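Serine protease inhibitor (Thermoanaerobacter tengcongensis, PDB 2PEF) probably inhibits serine proteases as a member of the serpin family, and is captured here in the latent state. Local coordinates at residues A[247-250]-A[251-254]; A[276-280]-A[281-285]; A[354-358]-A[359-363]. One frame throughout, in Å; residues are numbered along the deposited sequence.

Overall arrangement
Contacts 1 and 3 lie about 11 Å apart, centre to centre, and touch: helix 244-252 rests on the hairpin of strands 345-357 and 362-372, where I251 CG2 meets N361 OD1 at 3.4 Å. Contact 2, after helix 275-280, is separate, its centre about 28 Å from that of contact 1 and about 25 Å from that of contact 3. Contact 3 is largely buried, 1 and 2 partly. Their chemistry differs with place. Contact 3 is a polar turn gripped by a buried carboxylate; contact 1 sets apolar side chains facing the hairpin beside an exposed lysine stem; contact 2 ends a helix by backbone bonds, with an apolar pair on one flank and a water bridge on the other.

Contact 1: residues A[247-250]-A[251-254]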
ATOM      1  N   PHE A 247       9.519   7.746 -11.177  1.00 12.62           N
ATOM      2  CA  PHE A 247       8.944   8.227  -9.920  1.00 12.52           C
ATOM      3  C   PHE A 247      10.015   8.755  -8.961  1.00 13.48           C
ATOM      4  O   PHE A 247       9.873   9.847  -8.416  1.00 13.09           O
ATOM      5  CB  PHE A 247       8.104   7.138  -9.243  1.00 13.32           C
ATOM      6  CG  PHE A 247       7.425   7.601  -7.983  1.00 11.83           C
ATOM      7  CD1 PHE A 247       6.276   8.381  -8.048  1.00 14.82           C
ATOM      8  CD2 PHE A 247       7.943   7.270  -6.734  1.00 12.95           C
ATOM      9  CE1 PHE A 247       5.648   8.823  -6.894  1.00 15.18           C
ATOM     10  CE2 PHE A 247       7.319   7.707  -5.569  1.00 13.07           C
ATOM     11  CZ  PHE A 247       6.170   8.489  -5.655  1.00 12.95           C
ATOM     12  N   ILE A 248      11.078   7.981  -8.749  1.00 13.58           N
ATOM     13  CA  ILE A 248      12.162   8.429  -7.871  1.00 14.86           C
ATOM     14  C   ILE A 248      12.773   9.713  -8.433  1.00 14.59           C
ATOM     15  O   ILE A 248      13.020  10.668  -7.686  1.00 14.91           O
ATOM     16  CB  ILE A 248      13.256   7.339  -7.655  1.00 15.37           C
ATOM     17  CG1 ILE A 248      12.666   6.052  -7.055  1.00 16.75           C
ATOM     18  CG2 ILE A 248      14.393   7.868  -6.780  1.00 17.49           C
ATOM     19  CD1 ILE A 248      12.020   6.198  -5.665  1.00 19.10           C
ATOM     20  N   ASP A 249      12.986   9.741  -9.749  1.00 14.64           N
ATOM     21  CA  ASP A 249      13.605  10.893 -10.414  1.00 15.63           C
ATOM     22  C   ASP A 249      12.785  12.177 -10.336  1.00 15.11           C
ATOM     23  O   ASP A 249      13.347  13.253 -10.179  1.00 13.76           O
ATOM     24  CB  ASP A 249      13.941  10.569 -11.875  1.00 16.84           C
ATOM     25  CG  ASP A 249      15.174   9.697 -12.015  1.00 19.77           C
ATOM     26  OD1 ASP A 249      15.795   9.351 -10.986  1.00 23.94           O
ATOM     27  OD2 ASP A 249      15.528   9.354 -13.164  1.00 25.92           O
ATOM     28  N   LEU A 250      11.464  12.074 -10.449  1.00 14.01           N
ATOM     29  CA  LEU A 250      10.630  13.271 -10.406  1.00 14.25           C
ATOM     30  C   LEU A 250      10.666  13.946  -9.029  1.00 13.19           C
ATOM     31  O   LEU A 250      10.561  15.170  -8.936  1.00 14.48           O
ATOM     32  CB  LEU A 250       9.199  12.991 -10.889  1.00 15.19           C
ATOM     33  CG  LEU A 250       8.216  12.150 -10.071  1.00 15.12           C
ATOM     34  CD1 LEU A 250       7.499  13.002  -9.031  1.00 13.55           C
ATOM     35  CD2 LEU A 250       7.197  11.500 -10.997  1.00 15.43           C
ATOM     36  N   ILE A 251      10.844  13.145  -7.977  1.00 12.34           N
ATOM     37  CA  ILE A 251      10.999  13.668  -6.620  1.00 12.94           C
ATOM     38  C   ILE A 251      12.401  14.252  -6.436  1.00 13.25           C
ATOM     39  O   ILE A 251      12.553  15.365  -5.921  1.00 15.12           O
ATOM     40  CB  ILE A 251      10.727  12.581  -5.538  1.00 13.80           C
ATOM     41  CG1 ILE A 251       9.266  12.127  -5.577  1.00 12.45           C
ATOM     42  CG2 ILE A 251      11.088  13.098  -4.145  1.00 15.08           C
ATOM     43  CD1 ILE A 251       9.021  10.780  -4.914  1.00 16.71           C
ATOM     44  N   LYS A 252      13.416  13.494  -6.856  1.00 13.81           N
ATOM     45  CA  LYS A 252      14.809  13.943  -6.807  1.00 13.67           C
ATOM     46  C   LYS A 252      15.016  15.233  -7.602  1.00 14.09           C
ATOM     47  O   LYS A 252      15.802  16.095  -7.205  1.00 15.30           O
ATOM     48  CB  LYS A 252      15.748  12.857  -7.341  1.00 14.50           C
ATOM     49  CG  LYS A 252      16.005  11.718  -6.378  1.00 15.70           C
ATOM     50  CD  LYS A 252      17.075  10.786  -6.924  1.00 19.79           C
ATOM     51  CE  LYS A 252      17.489   9.756  -5.887  1.00 22.16           C
ATOM     52  NZ  LYS A 252      18.501   8.807  -6.428  1.00 22.94           N
ATOM     53  N   ASN A 253      14.305  15.360  -8.718  1.00 13.52           N
ATOM     54  CA  ASN A 253      14.488  16.500  -9.615  1.00 14.63           C
ATOM     55  C   ASN A 253      13.585  17.693  -9.307  1.00 14.97           C
ATOM     56  O   ASN A 253      13.617  18.700 -10.023  1.00 14.72           O
ATOM     57  CB  ASN A 253      14.358  16.069 -11.082  1.00 15.49           C
ATOM     58  CG  ASN A 253      15.477  15.125 -11.522  1.00 18.85           C
ATOM     59  OD1 ASN A 253      15.266  14.246 -12.360  1.00 23.72           O
ATOM     60  ND2 ASN A 253      16.668  15.298 -10.951  1.00 18.49           N
ATOM     61  N   ALA A 254      12.796  17.582  -8.238  1.00 14.65           N
ATOM     62  CA  ALA A 254      11.944  18.682  -7.786  1.00 13.83           C
ATOM     63  C   ALA A 254      12.808  19.900  -7.484  1.00 14.01           C
ATOM     64  O   ALA A 254      13.850  19.784  -6.828  1.00 14.22           O
ATOM     65  CB  ALA A 254      11.148  18.275  -6.563  1.00 14.18           C
TER
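F247 and I251, one helical turn apart, meet ring face to methyl. The first torsion of F247 places CG opposite the backbone N (chi1 -177°), and although the side chain leaves the backbone away from residues 251-254, the ring sits where I251 can reach over it. I251 CD1 lies 4.0 Å from the ring centroid and 29° off the ring normal, a CH-pi contact over the face; its nearest ring atom is F247 CE2, at 3.6 Å. Nearer the backbone, L250 CD1 approaches I251 CG1 at 4.0 Å, so that I251 CD1 takes the ring and CG1 the leucine methyl.

Farther round the helix, I248 and K252 slant across each other, again four residues apart. The extended K252 chain runs past the branch methyl of I248, with CE 3.7 Å from I248 CG2. That apolar stem leads the ammonium group to Y11 of helix 7-22, to whose hydroxyl NZ is hydrogen-bonded; D249 OD1 stays 5.3 Å from K252 NZ, too far for a salt bridge between them.

The helix ends at K252, whose N bonds I248 O nearly straight (3.0 Å, 170°), whereas I251 N makes only weak bonds to the carbonyls of F247 and I248. N253 N, just past the helical residues, still bonds D249 O at 2.7 Å. F247 and I251 also touch I356, and F247 touches P363 as well, so the apolar side faces the strand pair 345-357 and 362-372. This is the i to i+4 pattern of an amphipathic helix ending, laid against the C-terminal beta hairpin of the serpin fold.

Contact 2: residues A[276-280]-A[281-285]; sequences ETLES and LGMTD
M283 turns its CG opposite the backbone N (chi1 -178°) and then runs extended, a path that carries SD alongside L278 CB at 4.2 Å. L281 takes the other course, CG beside its own backbone N, and its CG comes to rest near the carbonyl oxygen of T277. L278 and M283 continue into the interior, both packing on L42 and M283 also on M57, whereas L281 meets A60 of helix 51-62.

Two backbone bonds hold the chain reversal. M283 N donates to L278 O at 3.0 Å, the donor tilted 24° from the carbonyl plane, while G282 N makes a weak bond to E279 O. G282 itself has a phi of 108°, where a beta carbon would collide with the carbonyl oxygen of L281. Just before the turn, S280 OG reaches back to T277 O at 2.6 Å, giving that carbonyl a side-chain donor.

On the opposite flank E279 CA makes a CA-H...O contact with M283 O, and T284 CG2 lies over E279 O at 3.6 Å. Water 1 ties E279 OE2 (2.6 Å) to T284 O (2.8 Å). Past the turn, T284 N and D285 N both donate to Q56 OE1 of helix 51-62. The paired backbone bonds, the glycine and the L278-M283 apolar contact together make a Schellman motif closing helix 275-280.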
ATOM      1  N   GLU A 276      -4.651 -10.623 -10.780  1.00 20.75           N
ATOM      2  CA  GLU A 276      -4.307 -10.377 -12.186  1.00 22.19           C
ATOM      3  C   GLU A 276      -3.039  -9.536 -12.350  1.00 21.12           C
ATOM      4  O   GLU A 276      -2.204  -9.819 -13.215  1.00 20.74           O
ATOM      5  CB  GLU A 276      -5.478  -9.717 -12.920  1.00 22.38           C
ATOM      6  CG  GLU A 276      -6.604 -10.675 -13.303  1.00 24.09           C
ATOM      7  CD  GLU A 276      -7.677 -10.022 -14.168  1.00 24.99           C
ATOM      8  OE1 GLU A 276      -7.598  -8.798 -14.417  1.00 26.16           O
ATOM      9  OE2 GLU A 276      -8.601 -10.740 -14.609  1.00 27.84           O
ATOM     10  N   THR A 277      -2.904  -8.509 -11.515  1.00 20.92           N
ATOM     11  CA  THR A 277      -1.697  -7.682 -11.486  1.00 21.29           C
ATOM     12  C   THR A 277      -0.465  -8.531 -11.169  1.00 20.73           C
ATOM     13  O   THR A 277       0.563  -8.429 -11.847  1.00 21.14           O
ATOM     14  CB  THR A 277      -1.830  -6.543 -10.448  1.00 21.13           C
ATOM     15  OG1 THR A 277      -2.904  -5.676 -10.829  1.00 23.61           O
ATOM     16  CG2 THR A 277      -0.542  -5.736 -10.349  1.00 22.83           C
ATOM     17  N   LEU A 278      -0.587  -9.375 -10.147  1.00 20.13           N
ATOM     18  CA  LEU A 278       0.505 -10.241  -9.717  1.00 20.35           C
ATOM     19  C   LEU A 278       0.867 -11.283 -10.776  1.00 19.68           C
ATOM     20  O   LEU A 278       2.042 -11.588 -10.972  1.00 20.42           O
ATOM     21  CB  LEU A 278       0.172 -10.900  -8.369  1.00 20.62           C
ATOM     22  CG  LEU A 278       0.173  -9.940  -7.167  1.00 19.96           C
ATOM     23  CD1 LEU A 278      -0.458 -10.573  -5.929  1.00 20.50           C
ATOM     24  CD2 LEU A 278       1.579  -9.424  -6.854  1.00 21.69           C
ATOM     25  N   GLU A 279      -0.143 -11.807 -11.469  1.00 20.04           N
ATOM     26  CA  GLU A 279       0.077 -12.736 -12.577  1.00 20.42           C
ATOM     27  C   GLU A 279       0.808 -12.070 -13.742  1.00 20.56           C
ATOM     28  O   GLU A 279       1.579 -12.723 -14.450  1.00 21.28           O
ATOM     29  CB  GLU A 279      -1.247 -13.342 -13.050  1.00 19.93           C
ATOM     30  CG  GLU A 279      -1.839 -14.362 -12.082  1.00 20.38           C
ATOM     31  CD  GLU A 279      -3.245 -14.798 -12.457  1.00 22.60           C
ATOM     32  OE1 GLU A 279      -4.041 -13.949 -12.913  1.00 26.47           O
ATOM     33  OE2 GLU A 279      -3.558 -15.993 -12.280  1.00 24.97           O
ATOM     34  N   SER A 280       0.568 -10.774 -13.929  1.00 20.45           N
ATOM     35  CA  SER A 280       1.226 -10.005 -14.986  1.00 21.63           C
ATOM     36  C   SER A 280       2.687  -9.725 -14.643  1.00 21.76           C
ATOM     37  O   SER A 280       3.512  -9.507 -15.534  1.00 22.18           O
ATOM     38  CB  SER A 280       0.475  -8.698 -15.267  1.00 22.17           C
ATOM     39  OG  SER A 280       0.778  -7.696 -14.310  1.00 24.26           O
ATOM     40  N   LEU A 281       2.995  -9.743 -13.348  1.00 21.45           N
ATOM     41  CA  LEU A 281       4.363  -9.586 -12.866  1.00 21.57           C
ATOM     42  C   LEU A 281       5.131 -10.913 -12.874  1.00 20.97           C
ATOM     43  O   LEU A 281       6.312 -10.957 -12.522  1.00 20.30           O
ATOM     44  CB  LEU A 281       4.370  -8.961 -11.465  1.00 22.03           C
ATOM     45  CG  LEU A 281       3.864  -7.524 -11.295  1.00 22.12           C
ATOM     46  CD1 LEU A 281       3.828  -7.155  -9.819  1.00 24.96           C
ATOM     47  CD2 LEU A 281       4.722  -6.536 -12.074  1.00 27.20           C
ATOM     48  N   GLY A 282       4.457 -11.988 -13.280  1.00 21.08           N
ATOM     49  CA  GLY A 282       5.087 -13.299 -13.430  1.00 20.63           C
ATOM     50  C   GLY A 282       4.691 -14.320 -12.379  1.00 21.36           C
ATOM     51  O   GLY A 282       5.067 -15.492 -12.474  1.00 21.96           O
ATOM     52  N   MET A 283       3.932 -13.876 -11.378  1.00 20.26           N
ATOM     53  CA  MET A 283       3.477 -14.742 -10.291  1.00 20.50           C
ATOM     54  C   MET A 283       2.180 -15.455 -10.688  1.00 20.53           C
ATOM     55  O   MET A 283       1.078 -14.956 -10.447  1.00 20.65           O
ATOM     56  CB  MET A 283       3.296 -13.920  -9.011  1.00 20.49           C
ATOM     57  CG  MET A 283       2.880 -14.712  -7.791  1.00 20.84           C
ATOM     58  SD  MET A 283       2.613 -13.617  -6.388  1.00 21.69           S
ATOM     59  CE  MET A 283       1.448 -14.592  -5.441  1.00 23.54           C
ATOM     60  N   THR A 284       2.328 -16.626 -11.304  1.00 19.94           N
ATOM     61  CA  THR A 284       1.190 -17.379 -11.843  1.00 19.09           C
ATOM     62  C   THR A 284       0.970 -18.720 -11.137  1.00 18.31           C
ATOM     63  O   THR A 284      -0.161 -19.048 -10.768  1.00 18.77           O
ATOM     64  CB  THR A 284       1.332 -17.608 -13.365  1.00 19.52           C
ATOM     65  OG1 THR A 284       2.560 -18.294 -13.634  1.00 21.29           O
ATOM     66  CG2 THR A 284       1.319 -16.273 -14.116  1.00 16.53           C
ATOM     67  N   ASP A 285       2.050 -19.479 -10.944  1.00 17.39           N
ATOM     68  CA  ASP A 285       1.992 -20.799 -10.306  1.00 17.84           C
ATOM     69  C   ASP A 285       1.314 -20.771  -8.942  1.00 16.90           C
ATOM     70  O   ASP A 285       0.569 -21.684  -8.608  1.00 16.78           O
ATOM     71  CB  ASP A 285       3.391 -21.404 -10.159  1.00 18.20           C
ATOM     72  CG  ASP A 285       3.890 -22.052 -11.435  1.00 20.17           C
ATOM     73  OD1 ASP A 285       3.415 -21.684 -12.532  1.00 24.99           O
ATOM     74  OD2 ASP A 285       4.772 -22.931 -11.338  1.00 19.97           O
TER
HETATM   75  O   HOH W   1      -2.148 -18.203 -12.602  1.00 31.01           O

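Contact 3: residues A[354-358]-A[359-363]; sequences AIIDN and STNLP
D357 O accepts two backbone donors from the loop of the hairpin joining strands 345-357 and 362-372, one from N361 N at 2.7 Å and one from T360 N at 3.1 Å. The first arrives almost in line with the carbonyl; the second comes from above its plane, 48° out of it, so the two approach from different directions.

The same residue holds the loop with its carboxylate. CG lies anti to the backbone N (chi1 157°), which carries the group over residues 359 and 360. S359 OG donates to D357 OD1 at 2.7 Å on the syn side, and S359 N bonds that oxygen from above the carboxylate plane. T360 OG1 donates to D357 OD2, likewise from above, and Y77 OH of helix 67-80 is a further partner of OD2. T360 OG1 in turn accepts from L362 N at 3.1 Å, an ST turn that takes up the L362 amide. Were D357 an alanine, the hydroxyls of S359 and T360 would probably be left without their acceptor, and the loop set freer to move.

Beyond the loop, D357 N bonds L362 O (3.0 Å, 167°), and I356 pairs with P363 as an antiparallel non-hydrogen-bonded pair. A354 CB meets P363 CB on the side that faces F247 of helix 244-252. N358 ND2 bonds S223 OG and N220 O. Water 2 bridges the two asparagines, donating to N358 OD1 at 2.8 Å and to N361 OD1 at 2.7 Å.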
ATOM      1  N   ALA A 354       1.266  10.663  -3.536  1.00 10.38           N
ATOM      2  CA  ALA A 354       1.970   9.630  -2.809  1.00  9.87           C
ATOM      3  C   ALA A 354       2.366  10.163  -1.444  1.00 10.01           C
ATOM      4  O   ALA A 354       2.609  11.360  -1.278  1.00 11.35           O
ATOM      5  CB  ALA A 354       3.186   9.176  -3.569  1.00  8.75           C
ATOM      6  N   ILE A 355       2.388   9.262  -0.469  1.00  8.67           N
ATOM      7  CA  ILE A 355       3.012   9.521   0.816  1.00  9.44           C
ATOM      8  C   ILE A 355       4.365   8.821   0.741  1.00  9.31           C
ATOM      9  O   ILE A 355       4.422   7.595   0.601  1.00 10.42           O
ATOM     10  CB  ILE A 355       2.162   8.964   1.980  1.00  9.62           C
ATOM     11  CG1 ILE A 355       0.797   9.671   2.015  1.00  7.87           C
ATOM     12  CG2 ILE A 355       2.916   9.097   3.305  1.00 11.05           C
ATOM     13  CD1 ILE A 355      -0.220   9.013   2.920  1.00 10.22           C
ATOM     14  N   ILE A 356       5.445   9.599   0.811  1.00  9.83           N
ATOM     15  CA  ILE A 356       6.791   9.052   0.612  1.00  9.30           C
ATOM     16  C   ILE A 356       7.660   9.052   1.867  1.00  9.26           C
ATOM     17  O   ILE A 356       7.564   9.937   2.720  1.00  9.76           O
ATOM     18  CB  ILE A 356       7.566   9.748  -0.565  1.00  8.98           C
ATOM     19  CG1 ILE A 356       7.764  11.249  -0.303  1.00 10.07           C
ATOM     20  CG2 ILE A 356       6.873   9.491  -1.904  1.00 10.02           C
ATOM     21  CD1 ILE A 356       8.889  11.901  -1.115  1.00  8.52           C
ATOM     22  N   ASP A 357       8.510   8.033   1.948  1.00  9.45           N
ATOM     23  CA  ASP A 357       9.576   7.938   2.927  1.00  9.39           C
ATOM     24  C   ASP A 357      10.739   8.761   2.372  1.00 10.14           C
ATOM     25  O   ASP A 357      11.353   8.386   1.370  1.00 10.21           O
ATOM     26  CB  ASP A 357       9.930   6.450   3.105  1.00  9.52           C
ATOM     27  CG  ASP A 357      11.337   6.210   3.645  1.00 10.89           C
ATOM     28  OD1 ASP A 357      11.876   7.050   4.395  1.00 13.59           O
ATOM     29  OD2 ASP A 357      11.894   5.137   3.320  1.00 13.86           O
ATOM     30  N   ASN A 358      11.025   9.893   3.018  1.00  8.98           N
ATOM     31  CA  ASN A 358      12.059  10.813   2.532  1.00  8.82           C
ATOM     32  C   ASN A 358      13.490  10.269   2.510  1.00 10.41           C
ATOM     33  O   ASN A 358      14.352  10.825   1.823  1.00 12.35           O
ATOM     34  CB  ASN A 358      11.985  12.154   3.270  1.00  8.13           C
ATOM     35  CG  ASN A 358      10.775  12.972   2.870  1.00  8.36           C
ATOM     36  OD1 ASN A 358      10.382  12.992   1.702  1.00 10.20           O
ATOM     37  ND2 ASN A 358      10.174  13.659   3.843  1.00  8.59           N
ATOM     38  N   SER A 359      13.742   9.183   3.237  1.00 10.16           N
ATOM     39  CA  SER A 359      15.074   8.565   3.234  1.00 11.28           C
ATOM     40  C   SER A 359      15.356   7.785   1.948  1.00 11.77           C
ATOM     41  O   SER A 359      16.518   7.538   1.611  1.00 11.35           O
ATOM     42  CB  SER A 359      15.272   7.665   4.460  1.00 12.09           C
ATOM     43  OG  SER A 359      14.550   6.449   4.333  1.00 16.13           O
ATOM     44  N   THR A 360      14.297   7.403   1.233  1.00 11.64           N
ATOM     45  CA  THR A 360      14.425   6.556   0.039  1.00 11.66           C
ATOM     46  C   THR A 360      13.651   7.091  -1.168  1.00 12.05           C
ATOM     47  O   THR A 360      13.935   6.711  -2.305  1.00 12.91           O
ATOM     48  CB  THR A 360      13.908   5.123   0.305  1.00 11.88           C
ATOM     49  OG1 THR A 360      12.520   5.182   0.659  1.00  9.75           O
ATOM     50  CG2 THR A 360      14.700   4.433   1.415  1.00 13.42           C
ATOM     51  N   ASN A 361      12.674   7.962  -0.907  1.00 10.61           N
ATOM     52  CA  ASN A 361      11.697   8.423  -1.905  1.00 10.21           C
ATOM     53  C   ASN A 361      10.686   7.353  -2.340  1.00 10.28           C
ATOM     54  O   ASN A 361       9.940   7.541  -3.303  1.00 12.05           O
ATOM     55  CB  ASN A 361      12.379   9.088  -3.104  1.00 11.55           C
ATOM     56  CG  ASN A 361      12.960  10.437  -2.757  1.00 12.99           C
ATOM     57  OD1 ASN A 361      12.516  11.089  -1.814  1.00 13.91           O
ATOM     58  ND2 ASN A 361      13.962  10.867  -3.516  1.00 18.37           N
ATOM     59  N   LEU A 362      10.636   6.247  -1.596  1.00 10.19           N
ATOM     60  CA  LEU A 362       9.681   5.174  -1.865  1.00 10.14           C
ATOM     61  C   LEU A 362       8.265   5.529  -1.411  1.00 11.55           C
ATOM     62  O   LEU A 362       8.083   6.102  -0.338  1.00 12.16           O
ATOM     63  CB  LEU A 362      10.130   3.874  -1.191  1.00 10.58           C
ATOM     64  CG  LEU A 362      11.349   3.180  -1.805  1.00  9.13           C
ATOM     65  CD1 LEU A 362      11.849   2.069  -0.890  1.00  8.81           C
ATOM     66  CD2 LEU A 362      11.029   2.632  -3.189  1.00 10.17           C
ATOM     67  N   PRO A 363       7.254   5.184  -2.229  1.00 11.33           N
ATOM     68  CA  PRO A 363       5.873   5.494  -1.861  1.00 11.35           C
ATOM     69  C   PRO A 363       5.260   4.482  -0.891  1.00 11.95           C
ATOM     70  O   PRO A 363       5.001   3.330  -1.264  1.00 13.89           O
ATOM     71  CB  PRO A 363       5.145   5.462  -3.203  1.00 11.30           C
ATOM     72  CG  PRO A 363       5.900   4.462  -4.016  1.00 11.16           C
ATOM     73  CD  PRO A 363       7.340   4.518  -3.545  1.00 12.40           C
TER
HETATM   74  O   HOH W   2      12.259  13.277  -0.297  1.00 20.02           O